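Local coordinates for protein diphosphomevalonate decarboxylase, putative (Trypanosoma brucei, PDB 2HKE) that probably catalyses the ATP-dependent decarboxylation of (R)-5-diphosphomevalonate to isopentenyl diphosphate, a step of the mevalonate pathway leading to isoprenoids and sterols, at residues R47-V52 against P373-I378; L63-T68 against I100-N105; M315-T320 against K347-P352. The protein carries 1 engineered substitution. All blocks are in the same frame, centred on the assembly; numbering follows the deposited sequence.

Contact 1. Residues R47-V52 against P373-I378; sequences RSKTSV and PSESLI
Ser51 of strand 48-55 meets the C-terminal tail at an ST turn, in which Ser376 OG accepts the backbone N-H of Ile378, its N 2.9 Å from that OG. The tail runs over strands 5-15, 48-55 and 97-104, which its side chains touch. Leu377 N donates to Ser51 OG over 2.9 Å in an almost straight bond (174°). With its OG beside its own backbone N (chi1 -75°), Ser51 reaches the tail while also hydrogen bonding to Thr7 OG1 on the adjoining strand 5-15, so one hydroxyl joins three parts of the chain. On one side of Ser51, Leu377 lays its fork against the aliphatic part of Lys49, Leu377 CD1 being 4.0 Å from Lys49 CG. Lys49 has CG anti to its N (chi1 175°) and runs out fully extended, which carries its ammonium group past the leucine toward Glu375. Lys49 NZ stays 4.4 Å from Glu375 OE1, beyond a salt bridge, with a water between them. Val101 and Glu103 of strand 97-104 also touch Leu377. Further along strand 48-55, Ile378 covers Ser51 with the end of its side chain: Ile378 CG1 comes to 3.9 Å from Ser51 CB and Ile378 CD1 rests 3.6 Å from Ser51 O.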
# COMPACT_ATOMS: atom_id res chain seq x y z
N ARG A 47 -3.37 10.33 -4.46
CA ARG A 47 -3.87 10.15 -3.10
C ARG A 47 -5.38 9.88 -3.14
O ARG A 47 -6.04 10.10 -4.18
CB ARG A 47 -3.55 11.38 -2.24
CG ARG A 47 -4.42 12.61 -2.48
CD ARG A 47 -4.26 13.23 -3.87
NE ARG A 47 -5.26 14.28 -4.15
CZ ARG A 47 -6.53 14.10 -4.56
NH1 ARG A 47 -7.06 12.89 -4.71
NH2 ARG A 47 -7.31 15.15 -4.78
N SER A 48 -5.93 9.42 -2.01
CA SER A 48 -7.37 9.40 -1.83
C SER A 48 -7.77 10.58 -0.96
O SER A 48 -7.01 11.03 -0.11
CB SER A 48 -7.92 8.13 -1.20
OG SER A 48 -7.47 7.01 -1.92
N LYS A 49 -8.98 11.04 -1.18
CA LYS A 49 -9.52 12.16 -0.47
C LYS A 49 -10.93 11.81 -0.07
O LYS A 49 -11.69 11.26 -0.88
CB LYS A 49 -9.49 13.36 -1.39
CG LYS A 49 -10.12 14.62 -0.83
CD LYS A 49 -9.60 15.81 -1.69
CE LYS A 49 -10.37 17.04 -1.52
NZ LYS A 49 -9.91 18.04 -2.58
N THR A 50 -11.27 12.09 1.21
CA THR A 50 -12.64 11.95 1.74
C THR A 50 -13.06 13.20 2.48
O THR A 50 -12.30 13.75 3.26
CB THR A 50 -12.78 10.77 2.72
OG1 THR A 50 -12.53 9.54 2.06
CG2 THR A 50 -14.15 10.70 3.40
N SER A 51 -14.31 13.58 2.25
CA SER A 51 -14.99 14.64 2.98
C SER A 51 -16.17 14.01 3.68
O SER A 51 -16.89 13.19 3.12
CB SER A 51 -15.45 15.76 2.03
OG SER A 51 -14.35 16.57 1.61
N VAL A 52 -16.38 14.38 4.94
CA VAL A 52 -17.56 13.92 5.64
C VAL A 52 -18.30 15.13 6.21
O VAL A 52 -17.67 16.11 6.61
CB VAL A 52 -17.21 12.88 6.75
CG1 VAL A 52 -16.42 11.69 6.15
CG2 VAL A 52 -16.43 13.53 7.90
N PRO A 373 -11.74 23.68 4.58
CA PRO A 373 -13.07 23.75 4.01
C PRO A 373 -13.09 24.06 2.51
O PRO A 373 -14.05 23.69 1.84
CB PRO A 373 -13.74 24.88 4.82
CG PRO A 373 -12.66 25.50 5.65
CD PRO A 373 -11.66 24.44 5.85
N SER A 374 -12.03 24.69 2.01
CA SER A 374 -11.89 25.04 0.59
C SER A 374 -11.79 23.82 -0.31
O SER A 374 -12.27 23.84 -1.45
CB SER A 374 -10.66 25.94 0.37
OG SER A 374 -9.45 25.20 0.17
N GLU A 375 -11.16 22.77 0.22
CA GLU A 375 -10.81 21.57 -0.53
C GLU A 375 -11.86 20.47 -0.40
O GLU A 375 -11.67 19.39 -0.93
CB GLU A 375 -9.48 21.02 -0.04
CG GLU A 375 -8.39 22.07 0.01
CD GLU A 375 -7.01 21.50 -0.30
OE1 GLU A 375 -6.82 20.91 -1.40
OE2 GLU A 375 -6.11 21.66 0.56
N SER A 376 -12.95 20.77 0.28
CA SER A 376 -13.98 19.80 0.52
C SER A 376 -14.63 19.31 -0.75
O SER A 376 -14.76 20.06 -1.71
CB SER A 376 -15.03 20.39 1.44
OG SER A 376 -16.07 19.46 1.66
N LEU A 377 -15.03 18.05 -0.75
CA LEU A 377 -15.77 17.44 -1.86
C LEU A 377 -17.25 17.65 -1.66
O LEU A 377 -18.06 17.17 -2.45
CB LEU A 377 -15.50 15.93 -1.91
CG LEU A 377 -14.03 15.54 -1.98
CD1 LEU A 377 -13.85 14.02 -2.01
CD2 LEU A 377 -13.40 16.17 -3.20
N ILE A 378 -17.59 18.29 -0.54
CA ILE A 378 -18.96 18.55 -0.15
C ILE A 378 -19.12 20.08 -0.22
O ILE A 378 -18.46 20.81 0.53
CB ILE A 378 -19.25 18.02 1.29
CG1 ILE A 378 -19.19 16.49 1.33
CG2 ILE A 378 -20.61 18.49 1.80
CD1 ILE A 378 -19.29 15.89 2.71
O HOH W 1 -7.44 18.72 -2.29

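Contact 2. Residues L63-T68 against I100-N105; sequences LRLNGT and IVSENN
Leu63 and Ile100 pair in a parallel beta ladder that continues through Arg64 with Val101 and Leu65 with Ser102. Three backbone bonds link the two segments: Arg64 N to Ile100 O (2.8 Å), Ser102 N to Arg64 O (2.7 Å) and Asn66 N to Ser102 O (3.0 Å); Thr62 with Ile100 continues the ladder. The tight, buried part is Leu63 with Ile100, and Ser102 beside them. In Leu63, chi1 (173°) sets CG beside the carbonyl carbon and the second torsion (61°) turns CD1 to Ile100, where Leu63 CD1 meets the branch methyl Ile100 CG2 at 3.6 Å. At the margin, Leu65 CD2 reaches Ser102 CB at 3.9 Å, while Ser102 OG turns to Thr50 OG1 as its hydrogen-bond partner.

The other face and the turn are looser. Between the side chains, Arg64 CB meets the Val101 methyl CG2 loosely, at 4.2 Å. The arginine chain bends at chi3 (-75°) to send Arg64 NH1 back to Gly67 O (3.1 Å), which lies in the guanidinium plane but has the donor above its own carbonyl plane. A water joins Gly67 N to Ser102 O. Strands 62-65 and 68-70 form a beta hairpin closed by the type I' turn Leu65-Thr68, with exposed Asn66 and Gly67 at its corners; strand 97-104 is flanked on its far edge by strand 48-55, and Met122 of helix 114-130 packs against Ile100 and Ser102.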
# COMPACT_ATOMS: atom_id res chain seq x y z
N LEU A 63 -23.03 7.49 1.19
CA LEU A 63 -21.67 7.30 0.76
C LEU A 63 -21.64 7.54 -0.74
O LEU A 63 -22.42 6.95 -1.45
CB LEU A 63 -21.26 5.87 1.04
CG LEU A 63 -19.91 5.42 0.52
CD1 LEU A 63 -18.81 6.26 1.12
CD2 LEU A 63 -19.74 3.90 0.85
N ARG A 64 -20.73 8.39 -1.19
CA ARG A 64 -20.52 8.66 -2.60
C ARG A 64 -19.08 8.30 -2.89
O ARG A 64 -18.14 8.81 -2.24
CB ARG A 64 -20.78 10.12 -2.90
CG ARG A 64 -20.97 10.45 -4.40
CD ARG A 64 -21.36 11.96 -4.60
NE ARG A 64 -22.73 12.26 -4.26
CZ ARG A 64 -23.78 12.05 -5.06
NH1 ARG A 64 -23.64 11.51 -6.27
NH2 ARG A 64 -24.99 12.38 -4.64
N LEU A 65 -18.90 7.38 -3.82
CA LEU A 65 -17.59 6.93 -4.25
C LEU A 65 -17.41 7.29 -5.72
O LEU A 65 -18.17 6.81 -6.56
CB LEU A 65 -17.44 5.42 -4.12
CG LEU A 65 -17.77 4.75 -2.79
CD1 LEU A 65 -17.60 3.25 -2.94
CD2 LEU A 65 -16.86 5.30 -1.70
N ASN A 66 -16.39 8.09 -6.00
CA ASN A 66 -16.03 8.45 -7.36
C ASN A 66 -17.20 9.11 -8.08
O ASN A 66 -17.45 8.81 -9.25
CB ASN A 66 -15.58 7.21 -8.13
CG ASN A 66 -14.48 6.45 -7.42
OD1 ASN A 66 -13.60 7.06 -6.79
ND2 ASN A 66 -14.50 5.12 -7.52
N GLY A 67 -17.91 9.98 -7.36
CA GLY A 67 -19.10 10.66 -7.87
C GLY A 67 -20.41 9.89 -7.88
O GLY A 67 -21.47 10.47 -8.16
N THR A 68 -20.36 8.59 -7.59
CA THR A 68 -21.55 7.73 -7.62
C THR A 68 -22.04 7.35 -6.23
O THR A 68 -21.28 6.81 -5.44
CB THR A 68 -21.26 6.44 -8.39
OG1 THR A 68 -20.74 6.81 -9.68
CG2 THR A 68 -22.54 5.60 -8.55
N ILE A 100 -20.78 10.89 3.47
CA ILE A 100 -19.38 10.62 3.15
C ILE A 100 -19.21 10.69 1.64
O ILE A 100 -19.99 10.05 0.91
CB ILE A 100 -19.00 9.18 3.56
CG1 ILE A 100 -19.32 8.91 5.04
CG2 ILE A 100 -17.53 8.89 3.27
CD1 ILE A 100 -19.25 7.46 5.38
N VAL A 101 -18.20 11.42 1.20
CA VAL A 101 -17.91 11.59 -0.22
C VAL A 101 -16.44 11.31 -0.39
O VAL A 101 -15.61 11.95 0.25
CB VAL A 101 -18.26 13.04 -0.67
CG1 VAL A 101 -17.83 13.27 -2.11
CG2 VAL A 101 -19.74 13.34 -0.44
N SER A 102 -16.13 10.30 -1.20
CA SER A 102 -14.77 9.83 -1.32
C SER A 102 -14.35 9.81 -2.78
O SER A 102 -15.15 9.43 -3.64
CB SER A 102 -14.67 8.44 -0.74
OG SER A 102 -14.96 8.51 0.63
N GLU A 103 -13.12 10.20 -3.05
CA GLU A 103 -12.56 9.98 -4.39
C GLU A 103 -11.06 9.72 -4.34
O GLU A 103 -10.42 9.84 -3.28
CB GLU A 103 -12.83 11.20 -5.26
CG GLU A 103 -11.95 12.35 -4.91
CD GLU A 103 -12.31 13.64 -5.62
OE1 GLU A 103 -13.50 13.82 -6.01
OE2 GLU A 103 -11.41 14.49 -5.74
N ASN A 104 -10.47 9.44 -5.50
CA ASN A 104 -9.02 9.40 -5.61
C ASN A 104 -8.63 9.79 -7.02
O ASN A 104 -9.48 9.77 -7.90
CB ASN A 104 -8.46 8.02 -5.22
CG ASN A 104 -8.61 6.99 -6.33
OD1 ASN A 104 -7.94 7.08 -7.34
ND2 ASN A 104 -9.50 6.03 -6.13
N ASN A 105 -7.38 10.15 -7.22
CA ASN A 105 -6.89 10.57 -8.54
C ASN A 105 -5.84 9.61 -9.12
O ASN A 105 -5.03 10.00 -9.94
CB ASN A 105 -6.33 11.98 -8.47
CG ASN A 105 -5.08 12.09 -7.62
OD1 ASN A 105 -4.77 11.21 -6.79
ND2 ASN A 105 -4.32 13.16 -7.84
O HOH W 2 -17.44 10.92 -4.78

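Contact 3. Residues M315-T320 against K347-P352; sequences MEHFPT and KLIDHP. With SO4 (sulfate ion), chain D.
His317, in the weakly bonded last turn of helix 307-317, accepts the backbone N-H of Leu348 through NE2. Leu348 N lies 2.9 Å from His317 NE2, in a nearly straight bond (170°), and the donor sits in the ring plane at its edge. Around this bond, Leu348 CB sits 3.7 Å from His317 NE2. Ile349 brings CG1 to 3.9 Å from His317 CD2, with CG1 held between its own backbone N and carbonyl carbon (chi1 63°). A second touch joins Phe318 to His351, whose CD2 comes within 3.9 Å of Phe318 CZ; the two rings are inclined at 42°.

The second shell fixes both imidazoles. His317 ND1 bonds to Met313 O one helical turn back, consistent with a neutral ring protonated at ND1, and His351 NE2 bonds to Asp268. One water links the carbonyls of His317 and His351; another joins Glu316 O to the ammonium group of Lys347. Farther out, a sulfate, likely picked up during crystallisation, accepts from Asp350 N through O3 (2.9 Å) and is also bound by Arg274. Helix 267-283 lies behind four residues, with Leu275 against His317, Met272 against Phe318, Ala271 against His351 and Lys282 against Leu348.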
# COMPACT_ATOMS: atom_id res chain seq x y z
N MET A 315 14.72 1.75 -18.57
CA MET A 315 14.26 2.31 -19.87
C MET A 315 14.89 1.66 -21.08
O MET A 315 14.35 1.75 -22.18
CB MET A 315 14.54 3.79 -19.92
CG MET A 315 13.69 4.61 -18.92
SD MET A 315 11.93 4.43 -19.08
CE MET A 315 11.48 3.10 -17.95
N GLU A 316 16.04 1.04 -20.89
CA GLU A 316 16.65 0.27 -21.94
C GLU A 316 15.84 -0.98 -22.26
O GLU A 316 15.87 -1.47 -23.35
CB GLU A 316 18.06 -0.06 -21.54
CG GLU A 316 18.86 1.17 -21.56
CD GLU A 316 19.22 1.66 -22.96
OE1 GLU A 316 19.29 0.83 -23.91
OE2 GLU A 316 19.44 2.88 -23.08
N HIS A 317 15.11 -1.49 -21.27
CA HIS A 317 14.40 -2.75 -21.40
C HIS A 317 12.91 -2.53 -21.51
O HIS A 317 12.18 -3.32 -22.14
CB HIS A 317 14.71 -3.62 -20.16
CG HIS A 317 16.16 -3.96 -20.03
ND1 HIS A 317 17.08 -3.11 -19.46
CD2 HIS A 317 16.85 -5.05 -20.40
CE1 HIS A 317 18.27 -3.67 -19.48
NE2 HIS A 317 18.16 -4.84 -20.07
N PHE A 318 12.43 -1.50 -20.83
CA PHE A 318 11.00 -1.11 -20.88
C PHE A 318 10.89 0.37 -21.23
O PHE A 318 10.55 1.19 -20.39
CB PHE A 318 10.34 -1.38 -19.54
CG PHE A 318 10.23 -2.82 -19.17
CD1 PHE A 318 11.22 -3.44 -18.44
CD2 PHE A 318 9.12 -3.56 -19.56
CE1 PHE A 318 11.11 -4.81 -18.12
CE2 PHE A 318 8.99 -4.90 -19.23
CZ PHE A 318 9.99 -5.52 -18.50
N PRO A 319 11.18 0.74 -22.50
CA PRO A 319 11.26 2.15 -22.87
C PRO A 319 9.93 2.80 -22.70
O PRO A 319 8.93 2.38 -23.32
CB PRO A 319 11.68 2.11 -24.35
CG PRO A 319 12.19 0.72 -24.54
CD PRO A 319 11.47 -0.14 -23.64
N THR A 320 9.90 3.81 -21.84
CA THR A 320 8.69 4.45 -21.42
C THR A 320 8.83 5.97 -21.60
O THR A 320 9.77 6.58 -21.09
CB THR A 320 8.40 4.17 -19.94
OG1 THR A 320 8.40 2.74 -19.72
CG2 THR A 320 7.05 4.83 -19.50
N LYS A 347 20.78 -4.80 -22.31
CA LYS A 347 20.56 -6.19 -22.64
C LYS A 347 20.92 -7.11 -21.46
O LYS A 347 21.73 -8.04 -21.59
CB LYS A 347 21.33 -6.56 -23.94
CG LYS A 347 20.78 -5.83 -25.19
CD LYS A 347 19.42 -6.43 -25.67
CE LYS A 347 18.73 -5.58 -26.82
NZ LYS A 347 18.60 -4.08 -26.55
N LEU A 348 20.30 -6.85 -20.32
CA LEU A 348 20.55 -7.67 -19.14
C LEU A 348 19.67 -8.91 -19.12
O LEU A 348 19.94 -9.84 -18.41
CB LEU A 348 20.34 -6.85 -17.86
CG LEU A 348 21.29 -5.68 -17.64
CD1 LEU A 348 20.88 -4.87 -16.42
CD2 LEU A 348 22.73 -6.17 -17.51
N ILE A 349 18.51 -8.80 -19.77
CA ILE A 349 17.55 -9.89 -19.94
C ILE A 349 17.11 -9.94 -21.39
O ILE A 349 17.30 -8.98 -22.13
CB ILE A 349 16.29 -9.75 -19.04
CG1 ILE A 349 15.47 -8.50 -19.38
CG2 ILE A 349 16.71 -9.80 -17.55
CD1 ILE A 349 14.07 -8.47 -18.74
N ASP A 350 16.48 -11.05 -21.73
CA ASP A 350 15.80 -11.25 -22.99
C ASP A 350 14.30 -11.14 -22.74
O ASP A 350 13.72 -12.04 -22.12
CB ASP A 350 16.14 -12.69 -23.49
CG ASP A 350 15.48 -13.02 -24.82
OD1 ASP A 350 14.95 -12.10 -25.51
OD2 ASP A 350 15.53 -14.24 -25.17
N HIS A 351 13.68 -10.05 -23.19
CA HIS A 351 12.25 -9.86 -23.04
C HIS A 351 11.82 -8.81 -24.05
O HIS A 351 12.58 -7.85 -24.31
CB HIS A 351 11.89 -9.39 -21.61
CG HIS A 351 10.42 -9.33 -21.33
ND1 HIS A 351 9.68 -10.46 -21.10
CD2 HIS A 351 9.56 -8.28 -21.19
CE1 HIS A 351 8.42 -10.12 -20.86
NE2 HIS A 351 8.32 -8.81 -20.90
N PRO A 352 10.63 -8.96 -24.65
CA PRO A 352 10.16 -7.91 -25.55
C PRO A 352 10.10 -6.49 -24.95
O PRO A 352 9.59 -6.33 -23.81
CB PRO A 352 8.74 -8.36 -25.88
CG PRO A 352 8.80 -9.81 -25.72
CD PRO A 352 9.65 -10.06 -24.55
S SO4 D . 16.99 -13.97 -19.42
O1 SO4 D . 16.82 -15.36 -19.81
O2 SO4 D . 18.24 -13.48 -19.96
O3 SO4 D . 15.85 -13.21 -19.94
O4 SO4 D . 16.99 -13.93 -17.96
O HOH W 3 17.91 -3.86 -23.74
O HOH W 4 19.50 -1.71 -24.83
O HOH W 5 13.46 -5.72 -22.61

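How the contacts relate
From the N terminus, strand 48-55 supplies the first half of contact 1, whose partner arrives only with the C-terminal tail at 373-378, closing a loop over most of the chain. Contacts 2 and 3 both nest inside it, one after the other: 63-68 closes with 100-105 early, and 315-320 closes with 347-352 much later. Contacts 1 and 2 adjoin in one sheet of the N-terminal domain, where Lys49 O and Glu103 N lie 2.8 Å apart in a probable hydrogen bond. Contact 3 belongs to the C-terminal domain, its centre about 41 Å from that of contact 1. Strand 369-371 then returns the chain to the first sheet by pairing with strand 5-15, and the tail follows it.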